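Local coordinates for 5-formyltetrahydrofolate cyclo-ligase family protein (Bacillus anthracis, PDB 2JCB) that probably catalyses the ATP-dependent cyclisation of 5-formyltetrahydrofolate to 5,10-methenyltetrahydrofolate, and binds ADP and magnesium, at residues 30-35 and 61-66; 66-71 and 99-104. All blocks are in the same frame, centred on the assembly; numbering follows the deposited sequence.

Contact 1. Residues 30-35 and 61-66; sequences ERYTTL and MENEVN
With CG of Tyr32 trans to its own backbone N (chi1 171°), the ring leaves helix 29-44 and lands on the loop 61-66. Asn66, its CG likewise trans (chi1 -169°), sets CB and the start of its amide beside the phenol oxygen: Tyr32 OH lies 3.3 Å from Asn66 CB, a van der Waals touch.

The ring is met mostly by backbone oxygens. Glu64 O comes up at the edge in the ring plane, 3.3 Å from Tyr32 CE1, where the aromatic C-H points at it. Asn63 O lies 3.4 Å from Tyr32 CD1. Over one face sits the amide oxygen of Asn63, OD1, 3.9 Å from Tyr32 CD1, with the amide plane turned 32° from the ring. The nitrogen of that amide, ND2, bonds to Met24 O, in the last turn of helix 6-26.

No direct hydrogen bond joins the two segments; a water does it instead. Tyr32 OH donates to this water at 2.9 Å, and the water donates in turn to Glu64 O at 2.7 Å and, over a longer reach, to Glu62 O. These oxygens belong to a type II' beta turn, Met61 to Glu64, closed by Glu64 N to Met61 O and braced by Glu64 OE1, which takes the Met61 N-H from above the carboxylate plane. Asn63 O also bonds to Tyr167 OH.

The phenol spends its proton on the water, whose own two hydrogens bind Glu64 O and Glu62 O, so one ordered water couples the hydroxyl to two backbone carbonyls of the turn, while the polarised C-H edge of the ring probably adds a weak electrostatic attraction toward Glu64 O.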
ATOM      1  N   GLU A  30      18.568  -1.563  10.887  1.00 25.12           N
ATOM      2  CA  GLU A  30      18.041  -2.466  11.918  1.00 24.61           C
ATOM      3  C   GLU A  30      16.539  -2.303  12.181  1.00 25.34           C
ATOM      4  O   GLU A  30      15.793  -3.308  12.178  1.00 26.62           O
ATOM      5  CB  GLU A  30      18.819  -2.297  13.247  1.00 24.48           C
ATOM      6  CG  GLU A  30      18.426  -3.348  14.273  1.00 26.57           C
ATOM      7  CD  GLU A  30      17.102  -3.034  14.988  1.00 25.36           C
ATOM      8  OE1 GLU A  30      16.844  -1.846  15.248  1.00 30.63           O
ATOM      9  OE2 GLU A  30      16.324  -3.963  15.290  1.00 28.09           O
ATOM     10  N   ARG A  31      16.084  -1.060  12.330  1.00 24.58           N
ATOM     11  CA  ARG A  31      14.639  -0.781  12.526  1.00 24.88           C
ATOM     12  C   ARG A  31      13.810  -1.165  11.286  1.00 25.41           C
ATOM     13  O   ARG A  31      12.790  -1.850  11.371  1.00 26.11           O
ATOM     14  CB  ARG A  31      14.406   0.699  12.887  1.00 26.06           C
ATOM     15  CG  ARG A  31      14.701   1.105  14.311  1.00 26.90           C
ATOM     16  CD  ARG A  31      13.735   0.495  15.324  1.00 29.78           C
ATOM     17  NE  ARG A  31      14.181  -0.852  15.698  1.00 30.12           N
ATOM     18  CZ  ARG A  31      13.512  -1.693  16.488  1.00 32.53           C
ATOM     19  NH1 ARG A  31      14.017  -2.901  16.753  1.00 30.61           N
ATOM     20  NH2 ARG A  31      12.353  -1.325  17.021  1.00 30.75           N
ATOM     21  N   TYR A  32      14.232  -0.720  10.106  1.00 25.29           N
ATOM     22  CA  TYR A  32      13.588  -1.180   8.852  1.00 26.04           C
ATOM     23  C   TYR A  32      13.436  -2.689   8.796  1.00 27.12           C
ATOM     24  O   TYR A  32      12.337  -3.175   8.491  1.00 26.78           O
ATOM     25  CB  TYR A  32      14.420  -0.664   7.662  1.00 27.17           C
ATOM     26  CG  TYR A  32      14.007  -1.223   6.363  1.00 26.90           C
ATOM     27  CD1 TYR A  32      12.873  -0.751   5.701  1.00 29.13           C
ATOM     28  CD2 TYR A  32      14.796  -2.197   5.756  1.00 30.48           C
ATOM     29  CE1 TYR A  32      12.494  -1.312   4.496  1.00 25.71           C
ATOM     30  CE2 TYR A  32      14.429  -2.754   4.563  1.00 31.11           C
ATOM     31  CZ  TYR A  32      13.293  -2.289   3.929  1.00 26.08           C
ATOM     32  OH  TYR A  32      13.017  -2.869   2.741  1.00 31.66           O
ATOM     33  N   THR A  33      14.522  -3.421   9.060  1.00 26.77           N
ATOM     34  CA  THR A  33      14.522  -4.871   8.897  1.00 27.22           C
ATOM     35  C   THR A  33      13.619  -5.512   9.955  1.00 26.98           C
ATOM     36  O   THR A  33      12.737  -6.298   9.612  1.00 28.86           O
ATOM     37  CB  THR A  33      15.919  -5.441   8.976  1.00 28.20           C
ATOM     38  OG1 THR A  33      16.746  -4.870   7.950  1.00 29.65           O
ATOM     39  CG2 THR A  33      15.922  -6.979   8.865  1.00 28.52           C
ATOM     40  N   THR A  34      13.866  -5.183  11.220  1.00 27.05           N
ATOM     41  CA  THR A  34      13.106  -5.802  12.344  1.00 26.99           C
ATOM     42  C   THR A  34      11.606  -5.492  12.293  1.00 27.78           C
ATOM     43  O   THR A  34      10.765  -6.417  12.336  1.00 28.31           O
ATOM     44  CB  THR A  34      13.707  -5.371  13.715  1.00 25.20           C
ATOM     45  OG1 THR A  34      15.096  -5.703  13.766  1.00 24.98           O
ATOM     46  CG2 THR A  34      13.010  -6.100  14.872  1.00 25.63           C
ATOM     47  N   LEU A  35      11.268  -4.214  12.119  1.00 27.53           N
ATOM     48  CA  LEU A  35       9.867  -3.768  12.074  1.00 27.67           C
ATOM     49  C   LEU A  35       9.176  -4.364  10.833  1.00 28.23           C
ATOM     50  O   LEU A  35       8.033  -4.834  10.908  1.00 28.65           O
ATOM     51  CB  LEU A  35       9.765  -2.238  12.104  1.00 29.50           C
ATOM     52  CG  LEU A  35      10.165  -1.431  13.341  1.00 32.01           C
ATOM     53  CD1 LEU A  35      10.039   0.055  13.133  1.00 32.82           C
ATOM     54  CD2 LEU A  35       9.362  -1.822  14.560  1.00 36.92           C
ATOM     55  N   MET A  61       9.631   0.754  -1.819  1.00 31.78           N
ATOM     56  CA  MET A  61      10.844   1.531  -2.137  1.00 36.96           C
ATOM     57  C   MET A  61      11.444   2.137  -0.887  1.00 35.34           C
ATOM     58  O   MET A  61      10.770   2.236   0.150  1.00 34.24           O
ATOM     59  CB  MET A  61      10.495   2.668  -3.087  1.00 36.13           C
ATOM     60  CG  MET A  61      10.238   2.198  -4.508  1.00 40.06           C
ATOM     61  SD  MET A  61       9.760   3.519  -5.642  1.00 47.86           S
ATOM     62  CE  MET A  61      10.587   4.964  -4.965  1.00 47.39           C
ATOM     63  N   GLU A  62      12.696   2.595  -0.991  1.00 36.16           N
ATOM     64  CA  GLU A  62      13.407   3.189   0.174  1.00 35.49           C
ATOM     65  C   GLU A  62      13.075   2.442   1.456  1.00 33.64           C
ATOM     66  O   GLU A  62      13.278   1.237   1.514  1.00 33.12           O
ATOM     67  CB  GLU A  62      13.157   4.704   0.342  1.00 36.71           C
ATOM     68  CG  GLU A  62      11.720   5.201   0.103  1.00 42.74           C
ATOM     69  CD  GLU A  62      11.500   5.743  -1.314  1.00 51.35           C
ATOM     70  OE1 GLU A  62      10.320   5.805  -1.747  1.00 55.73           O
ATOM     71  OE2 GLU A  62      12.504   6.099  -1.986  1.00 55.12           O
ATOM     72  N   ASN A  63      12.605   3.157   2.486  1.00 32.22           N
ATOM     73  CA  ASN A  63      12.417   2.527   3.797  1.00 30.34           C
ATOM     74  C   ASN A  63      10.953   2.115   4.092  1.00 30.34           C
ATOM     75  O   ASN A  63      10.619   1.749   5.231  1.00 29.64           O
ATOM     76  CB  ASN A  63      13.014   3.387   4.918  1.00 29.29           C
ATOM     77  CG  ASN A  63      14.566   3.196   5.083  1.00 28.22           C
ATOM     78  OD1 ASN A  63      15.133   2.204   4.618  1.00 31.41           O
ATOM     79  ND2 ASN A  63      15.213   4.106   5.810  1.00 26.95           N
ATOM     80  N   GLU A  64      10.096   2.116   3.056  1.00 29.78           N
ATOM     81  CA  GLU A  64       8.712   1.654   3.218  1.00 30.08           C
ATOM     82  C   GLU A  64       8.684   0.214   3.693  1.00 29.09           C
ATOM     83  O   GLU A  64       9.529  -0.623   3.267  1.00 27.97           O
ATOM     84  CB  GLU A  64       7.969   1.679   1.875  1.00 31.23           C
ATOM     85  CG  GLU A  64       7.777   3.072   1.387  1.00 32.67           C
ATOM     86  CD  GLU A  64       7.669   3.176  -0.119  1.00 38.74           C
ATOM     87  OE1 GLU A  64       7.392   2.128  -0.765  1.00 36.24           O
ATOM     88  OE2 GLU A  64       7.909   4.312  -0.645  1.00 45.20           O
ATOM     89  N   VAL A  65       7.697  -0.136   4.539  1.00 29.97           N
ATOM     90  CA  VAL A  65       7.570  -1.575   4.891  1.00 28.69           C
ATOM     91  C   VAL A  65       7.806  -2.533   3.688  1.00 28.82           C
ATOM     92  O   VAL A  65       7.167  -2.416   2.622  1.00 27.67           O
ATOM     93  CB  VAL A  65       6.186  -1.924   5.546  1.00 28.13           C
ATOM     94  CG1 VAL A  65       6.076  -3.467   5.806  1.00 29.99           C
ATOM     95  CG2 VAL A  65       5.929  -0.981   6.781  1.00 32.96           C
ATOM     96  N   ASN A  66       8.746  -3.436   3.896  1.00 29.34           N
ATOM     97  CA  ASN A  66       9.254  -4.268   2.828  1.00 30.16           C
ATOM     98  C   ASN A  66       8.201  -5.285   2.312  1.00 30.83           C
ATOM     99  O   ASN A  66       7.761  -6.145   3.061  1.00 31.49           O
ATOM    100  CB  ASN A  66      10.509  -4.975   3.299  1.00 29.84           C
ATOM    101  CG  ASN A  66      11.233  -5.660   2.141  1.00 27.71           C
ATOM    102  OD1 ASN A  66      10.836  -5.505   0.965  1.00 30.06           O
ATOM    103  ND2 ASN A  66      12.299  -6.387   2.450  1.00 30.29           N
TER
HETATM  104  O   HOH W   1      11.173  -1.200   1.265  1.00 24.39           O

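Contact 2. Residues 66-71 and 99-104; sequences NTYPII and SNFDQL
Apolar packing carries the whole contact, and Phe101 is at its centre. Its CE1 corner reaches Tyr68, where Phe101 CE1 lies 3.6 Å from Tyr68 CD2, and the neighbouring CE2 of the tyrosine is nearly as close. The two rings are neither stacked nor edge-to-face: their planes make 42° and their centroids stand 5.4 Å apart. Tyr68 keeps CG beside its backbone N (chi1 -77°), which carries the ring over to this corner of the phenylalanine. From the next turn of the helix, the branch methyl of Ile71 joins in, its CG2 4.0 Å from Phe101 CZ.

The setting is the Rossmann-like alpha/beta core of the family. Helix 68-76 follows strand 54-56 and leads into strand 80-87, its parallel neighbour in the main sheet, so this helix is the connecting helix of a beta-alpha-beta crossover; segment 99-104 is the connection leaving strand 92-98 on the far side of strand 80-87. Trp75, further along the helix, also meets the Phe101 ring.

No hydrogen bond crosses between the segments; those near the contact shape each one separately. Asn66 OD1 accepts from Tyr68 N at 3.2 Å, a capping bond whose donor stands above the carbonyl plane. In the other segment Gln103 OE1 gathers two backbone N-H groups, at 2.7 Å from Ser99 N and 3.1 Å from Asn100 N, the latter almost in line with its C=O, while Gln103 NE2 bonds to Leu118 O.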
ATOM      1  N   ASN A  66       8.746  -3.436   3.896  1.00 29.34           N
ATOM      2  CA  ASN A  66       9.254  -4.268   2.828  1.00 30.16           C
ATOM      3  C   ASN A  66       8.201  -5.285   2.312  1.00 30.83           C
ATOM      4  O   ASN A  66       7.761  -6.145   3.061  1.00 31.49           O
ATOM      5  CB  ASN A  66      10.509  -4.975   3.299  1.00 29.84           C
ATOM      6  CG  ASN A  66      11.233  -5.660   2.141  1.00 27.71           C
ATOM      7  OD1 ASN A  66      10.836  -5.505   0.965  1.00 30.06           O
ATOM      8  ND2 ASN A  66      12.299  -6.387   2.450  1.00 30.29           N
ATOM      9  N   THR A  67       7.739  -5.120   1.066  1.00 29.70           N
ATOM     10  CA  THR A  67       6.750  -5.994   0.489  1.00 30.47           C
ATOM     11  C   THR A  67       7.320  -7.143  -0.317  1.00 29.56           C
ATOM     12  O   THR A  67       6.553  -8.048  -0.761  1.00 29.95           O
ATOM     13  CB  THR A  67       5.754  -5.225  -0.405  1.00 30.65           C
ATOM     14  OG1 THR A  67       6.470  -4.623  -1.499  1.00 28.37           O
ATOM     15  CG2 THR A  67       4.961  -4.117   0.429  1.00 29.02           C
ATOM     16  N   TYR A  68       8.609  -7.111  -0.615  1.00 29.19           N
ATOM     17  CA  TYR A  68       9.192  -8.202  -1.385  1.00 29.09           C
ATOM     18  C   TYR A  68       9.000  -9.575  -0.745  1.00 28.96           C
ATOM     19  O   TYR A  68       8.570 -10.517  -1.436  1.00 28.60           O
ATOM     20  CB  TYR A  68      10.667  -7.909  -1.789  1.00 29.56           C
ATOM     21  CG  TYR A  68      10.706  -6.927  -2.950  1.00 30.96           C
ATOM     22  CD1 TYR A  68      10.592  -5.537  -2.726  1.00 31.51           C
ATOM     23  CD2 TYR A  68      10.801  -7.399  -4.280  1.00 34.26           C
ATOM     24  CE1 TYR A  68      10.608  -4.609  -3.833  1.00 31.04           C
ATOM     25  CE2 TYR A  68      10.816  -6.508  -5.385  1.00 31.88           C
ATOM     26  CZ  TYR A  68      10.732  -5.122  -5.142  1.00 32.93           C
ATOM     27  OH  TYR A  68      10.772  -4.270  -6.236  1.00 34.11           O
ATOM     28  N   PRO A  69       9.292  -9.700   0.570  1.00 29.55           N
ATOM     29  CA  PRO A  69       9.035 -10.976   1.231  1.00 30.32           C
ATOM     30  C   PRO A  69       7.566 -11.409   1.155  1.00 29.63           C
ATOM     31  O   PRO A  69       7.310 -12.611   1.099  1.00 30.77           O
ATOM     32  CB  PRO A  69       9.459 -10.735   2.670  1.00 29.11           C
ATOM     33  CG  PRO A  69      10.430  -9.610   2.614  1.00 31.83           C
ATOM     34  CD  PRO A  69       9.937  -8.746   1.476  1.00 28.40           C
ATOM     35  N   ILE A  70       6.652 -10.455   1.060  1.00 29.88           N
ATOM     36  CA  ILE A  70       5.220 -10.767   1.032  1.00 29.21           C
ATOM     37  C   ILE A  70       4.884 -11.422  -0.283  1.00 29.14           C
ATOM     38  O   ILE A  70       4.193 -12.415  -0.327  1.00 29.85           O
ATOM     39  CB  ILE A  70       4.315  -9.524   1.203  1.00 30.10           C
ATOM     40  CG1 ILE A  70       4.683  -8.779   2.521  1.00 29.01           C
ATOM     41  CG2 ILE A  70       2.829  -9.995   1.176  1.00 28.93           C
ATOM     42  CD1 ILE A  70       4.029  -7.344   2.680  1.00 28.77           C
ATOM     43  N   ILE A  71       5.352 -10.828  -1.373  1.00 29.92           N
ATOM     44  CA  ILE A  71       5.161 -11.455  -2.682  1.00 29.63           C
ATOM     45  C   ILE A  71       5.727 -12.890  -2.731  1.00 28.85           C
ATOM     46  O   ILE A  71       5.092 -13.827  -3.252  1.00 29.77           O
ATOM     47  CB  ILE A  71       5.774 -10.565  -3.791  1.00 29.33           C
ATOM     48  CG1 ILE A  71       4.994  -9.250  -3.839  1.00 27.57           C
ATOM     49  CG2 ILE A  71       5.718 -11.339  -5.148  1.00 28.88           C
ATOM     50  CD1 ILE A  71       5.746  -8.142  -4.617  1.00 28.95           C
ATOM     51  N   SER A  99       4.349 -13.632 -11.839  1.00 29.14           N
ATOM     52  CA  SER A  99       4.732 -14.946 -11.343  1.00 30.56           C
ATOM     53  C   SER A  99       6.192 -14.962 -10.893  1.00 30.73           C
ATOM     54  O   SER A  99       6.631 -15.854 -10.159  1.00 30.45           O
ATOM     55  CB  SER A  99       4.540 -15.968 -12.443  1.00 31.29           C
ATOM     56  OG  SER A  99       3.204 -15.978 -12.901  1.00 35.95           O
ATOM     57  N   ASN A 100       6.964 -14.001 -11.402  1.00 30.77           N
ATOM     58  CA  ASN A 100       8.390 -13.875 -11.068  1.00 31.07           C
ATOM     59  C   ASN A 100       8.837 -12.429 -11.240  1.00 30.53           C
ATOM     60  O   ASN A 100       8.148 -11.633 -11.918  1.00 29.89           O
ATOM     61  CB  ASN A 100       9.253 -14.838 -11.912  1.00 32.24           C
ATOM     62  CG  ASN A 100       9.122 -14.592 -13.418  1.00 32.18           C
ATOM     63  OD1 ASN A 100       9.507 -13.529 -13.900  1.00 36.08           O
ATOM     64  ND2 ASN A 100       8.604 -15.574 -14.160  1.00 35.54           N
ATOM     65  N   PHE A 101       9.962 -12.063 -10.629  1.00 30.62           N
ATOM     66  CA  PHE A 101      10.369 -10.650 -10.617  1.00 31.15           C
ATOM     67  C   PHE A 101      10.927 -10.143 -11.972  1.00 30.58           C
ATOM     68  O   PHE A 101      11.048  -8.930 -12.186  1.00 31.01           O
ATOM     69  CB  PHE A 101      11.352 -10.350  -9.466  1.00 31.96           C
ATOM     70  CG  PHE A 101      10.744 -10.470  -8.095  1.00 34.79           C
ATOM     71  CD1 PHE A 101       9.735  -9.597  -7.678  1.00 34.81           C
ATOM     72  CD2 PHE A 101      11.186 -11.460  -7.219  1.00 35.06           C
ATOM     73  CE1 PHE A 101       9.161  -9.733  -6.410  1.00 36.64           C
ATOM     74  CE2 PHE A 101      10.632 -11.593  -5.959  1.00 35.66           C
ATOM     75  CZ  PHE A 101       9.624 -10.745  -5.544  1.00 35.10           C
ATOM     76  N   ASP A 102      11.171 -11.075 -12.892  1.00 30.06           N
ATOM     77  CA  ASP A 102      11.586 -10.735 -14.264  1.00 30.65           C
ATOM     78  C   ASP A 102      10.455 -10.186 -15.152  1.00 29.50           C
ATOM     79  O   ASP A 102      10.698  -9.711 -16.262  1.00 30.04           O
ATOM     80  CB  ASP A 102      12.284 -11.933 -14.921  1.00 31.83           C
ATOM     81  CG  ASP A 102      13.798 -11.920 -14.708  1.00 36.15           C
ATOM     82  OD1 ASP A 102      14.328 -10.993 -14.031  1.00 42.40           O
ATOM     83  OD2 ASP A 102      14.463 -12.840 -15.230  1.00 40.74           O
ATOM     84  N   GLN A 103       9.221 -10.204 -14.636  1.00 28.26           N
ATOM     85  CA  GLN A 103       8.099  -9.600 -15.332  1.00 27.92           C
ATOM     86  C   GLN A 103       7.978  -8.113 -14.949  1.00 27.23           C
ATOM     87  O   GLN A 103       7.020  -7.442 -15.335  1.00 27.80           O
ATOM     88  CB  GLN A 103       6.821 -10.339 -14.974  1.00 27.39           C
ATOM     89  CG  GLN A 103       6.675 -11.645 -15.724  1.00 26.89           C
ATOM     90  CD  GLN A 103       5.573 -12.494 -15.165  1.00 29.13           C
ATOM     91  OE1 GLN A 103       5.696 -13.018 -14.077  1.00 28.46           O
ATOM     92  NE2 GLN A 103       4.482 -12.649 -15.918  1.00 30.37           N
ATOM     93  N   LEU A 104       8.931  -7.614 -14.159  1.00 28.56           N
ATOM     94  CA  LEU A 104       8.942  -6.187 -13.786  1.00 27.83           C
ATOM     95  C   LEU A 104       9.990  -5.437 -14.604  1.00 29.40           C
ATOM     96  O   LEU A 104      11.011  -6.011 -14.986  1.00 28.43           O
ATOM     97  CB  LEU A 104       9.322  -6.019 -12.320  1.00 29.17           C
ATOM     98  CG  LEU A 104       8.389  -6.698 -11.318  1.00 27.19           C
ATOM     99  CD1 LEU A 104       8.925  -6.432  -9.942  1.00 31.63           C
ATOM    100  CD2 LEU A 104       6.972  -6.105 -11.479  1.00 29.54           C
TER

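In the fold
The two contacts follow one another along the chain and share Asn66, where the loop of contact 1 passes into the segment that carries the helix of contact 2. Contact 1 lies at the surface and ties helix 29-44 to the loop that follows strand 54-56; contact 2 is partly buried and ties helix 68-76 to the connection beyond strand 92-98. Neither is deep core, each being about 14 Å from the centre of the chain. Their chemistry differs accordingly, with water and backbone carbonyls in the first and hydrocarbon against aromatic rings in the second. In contact 1 the Glu64 side chain lies about 12 Å from bound ADP.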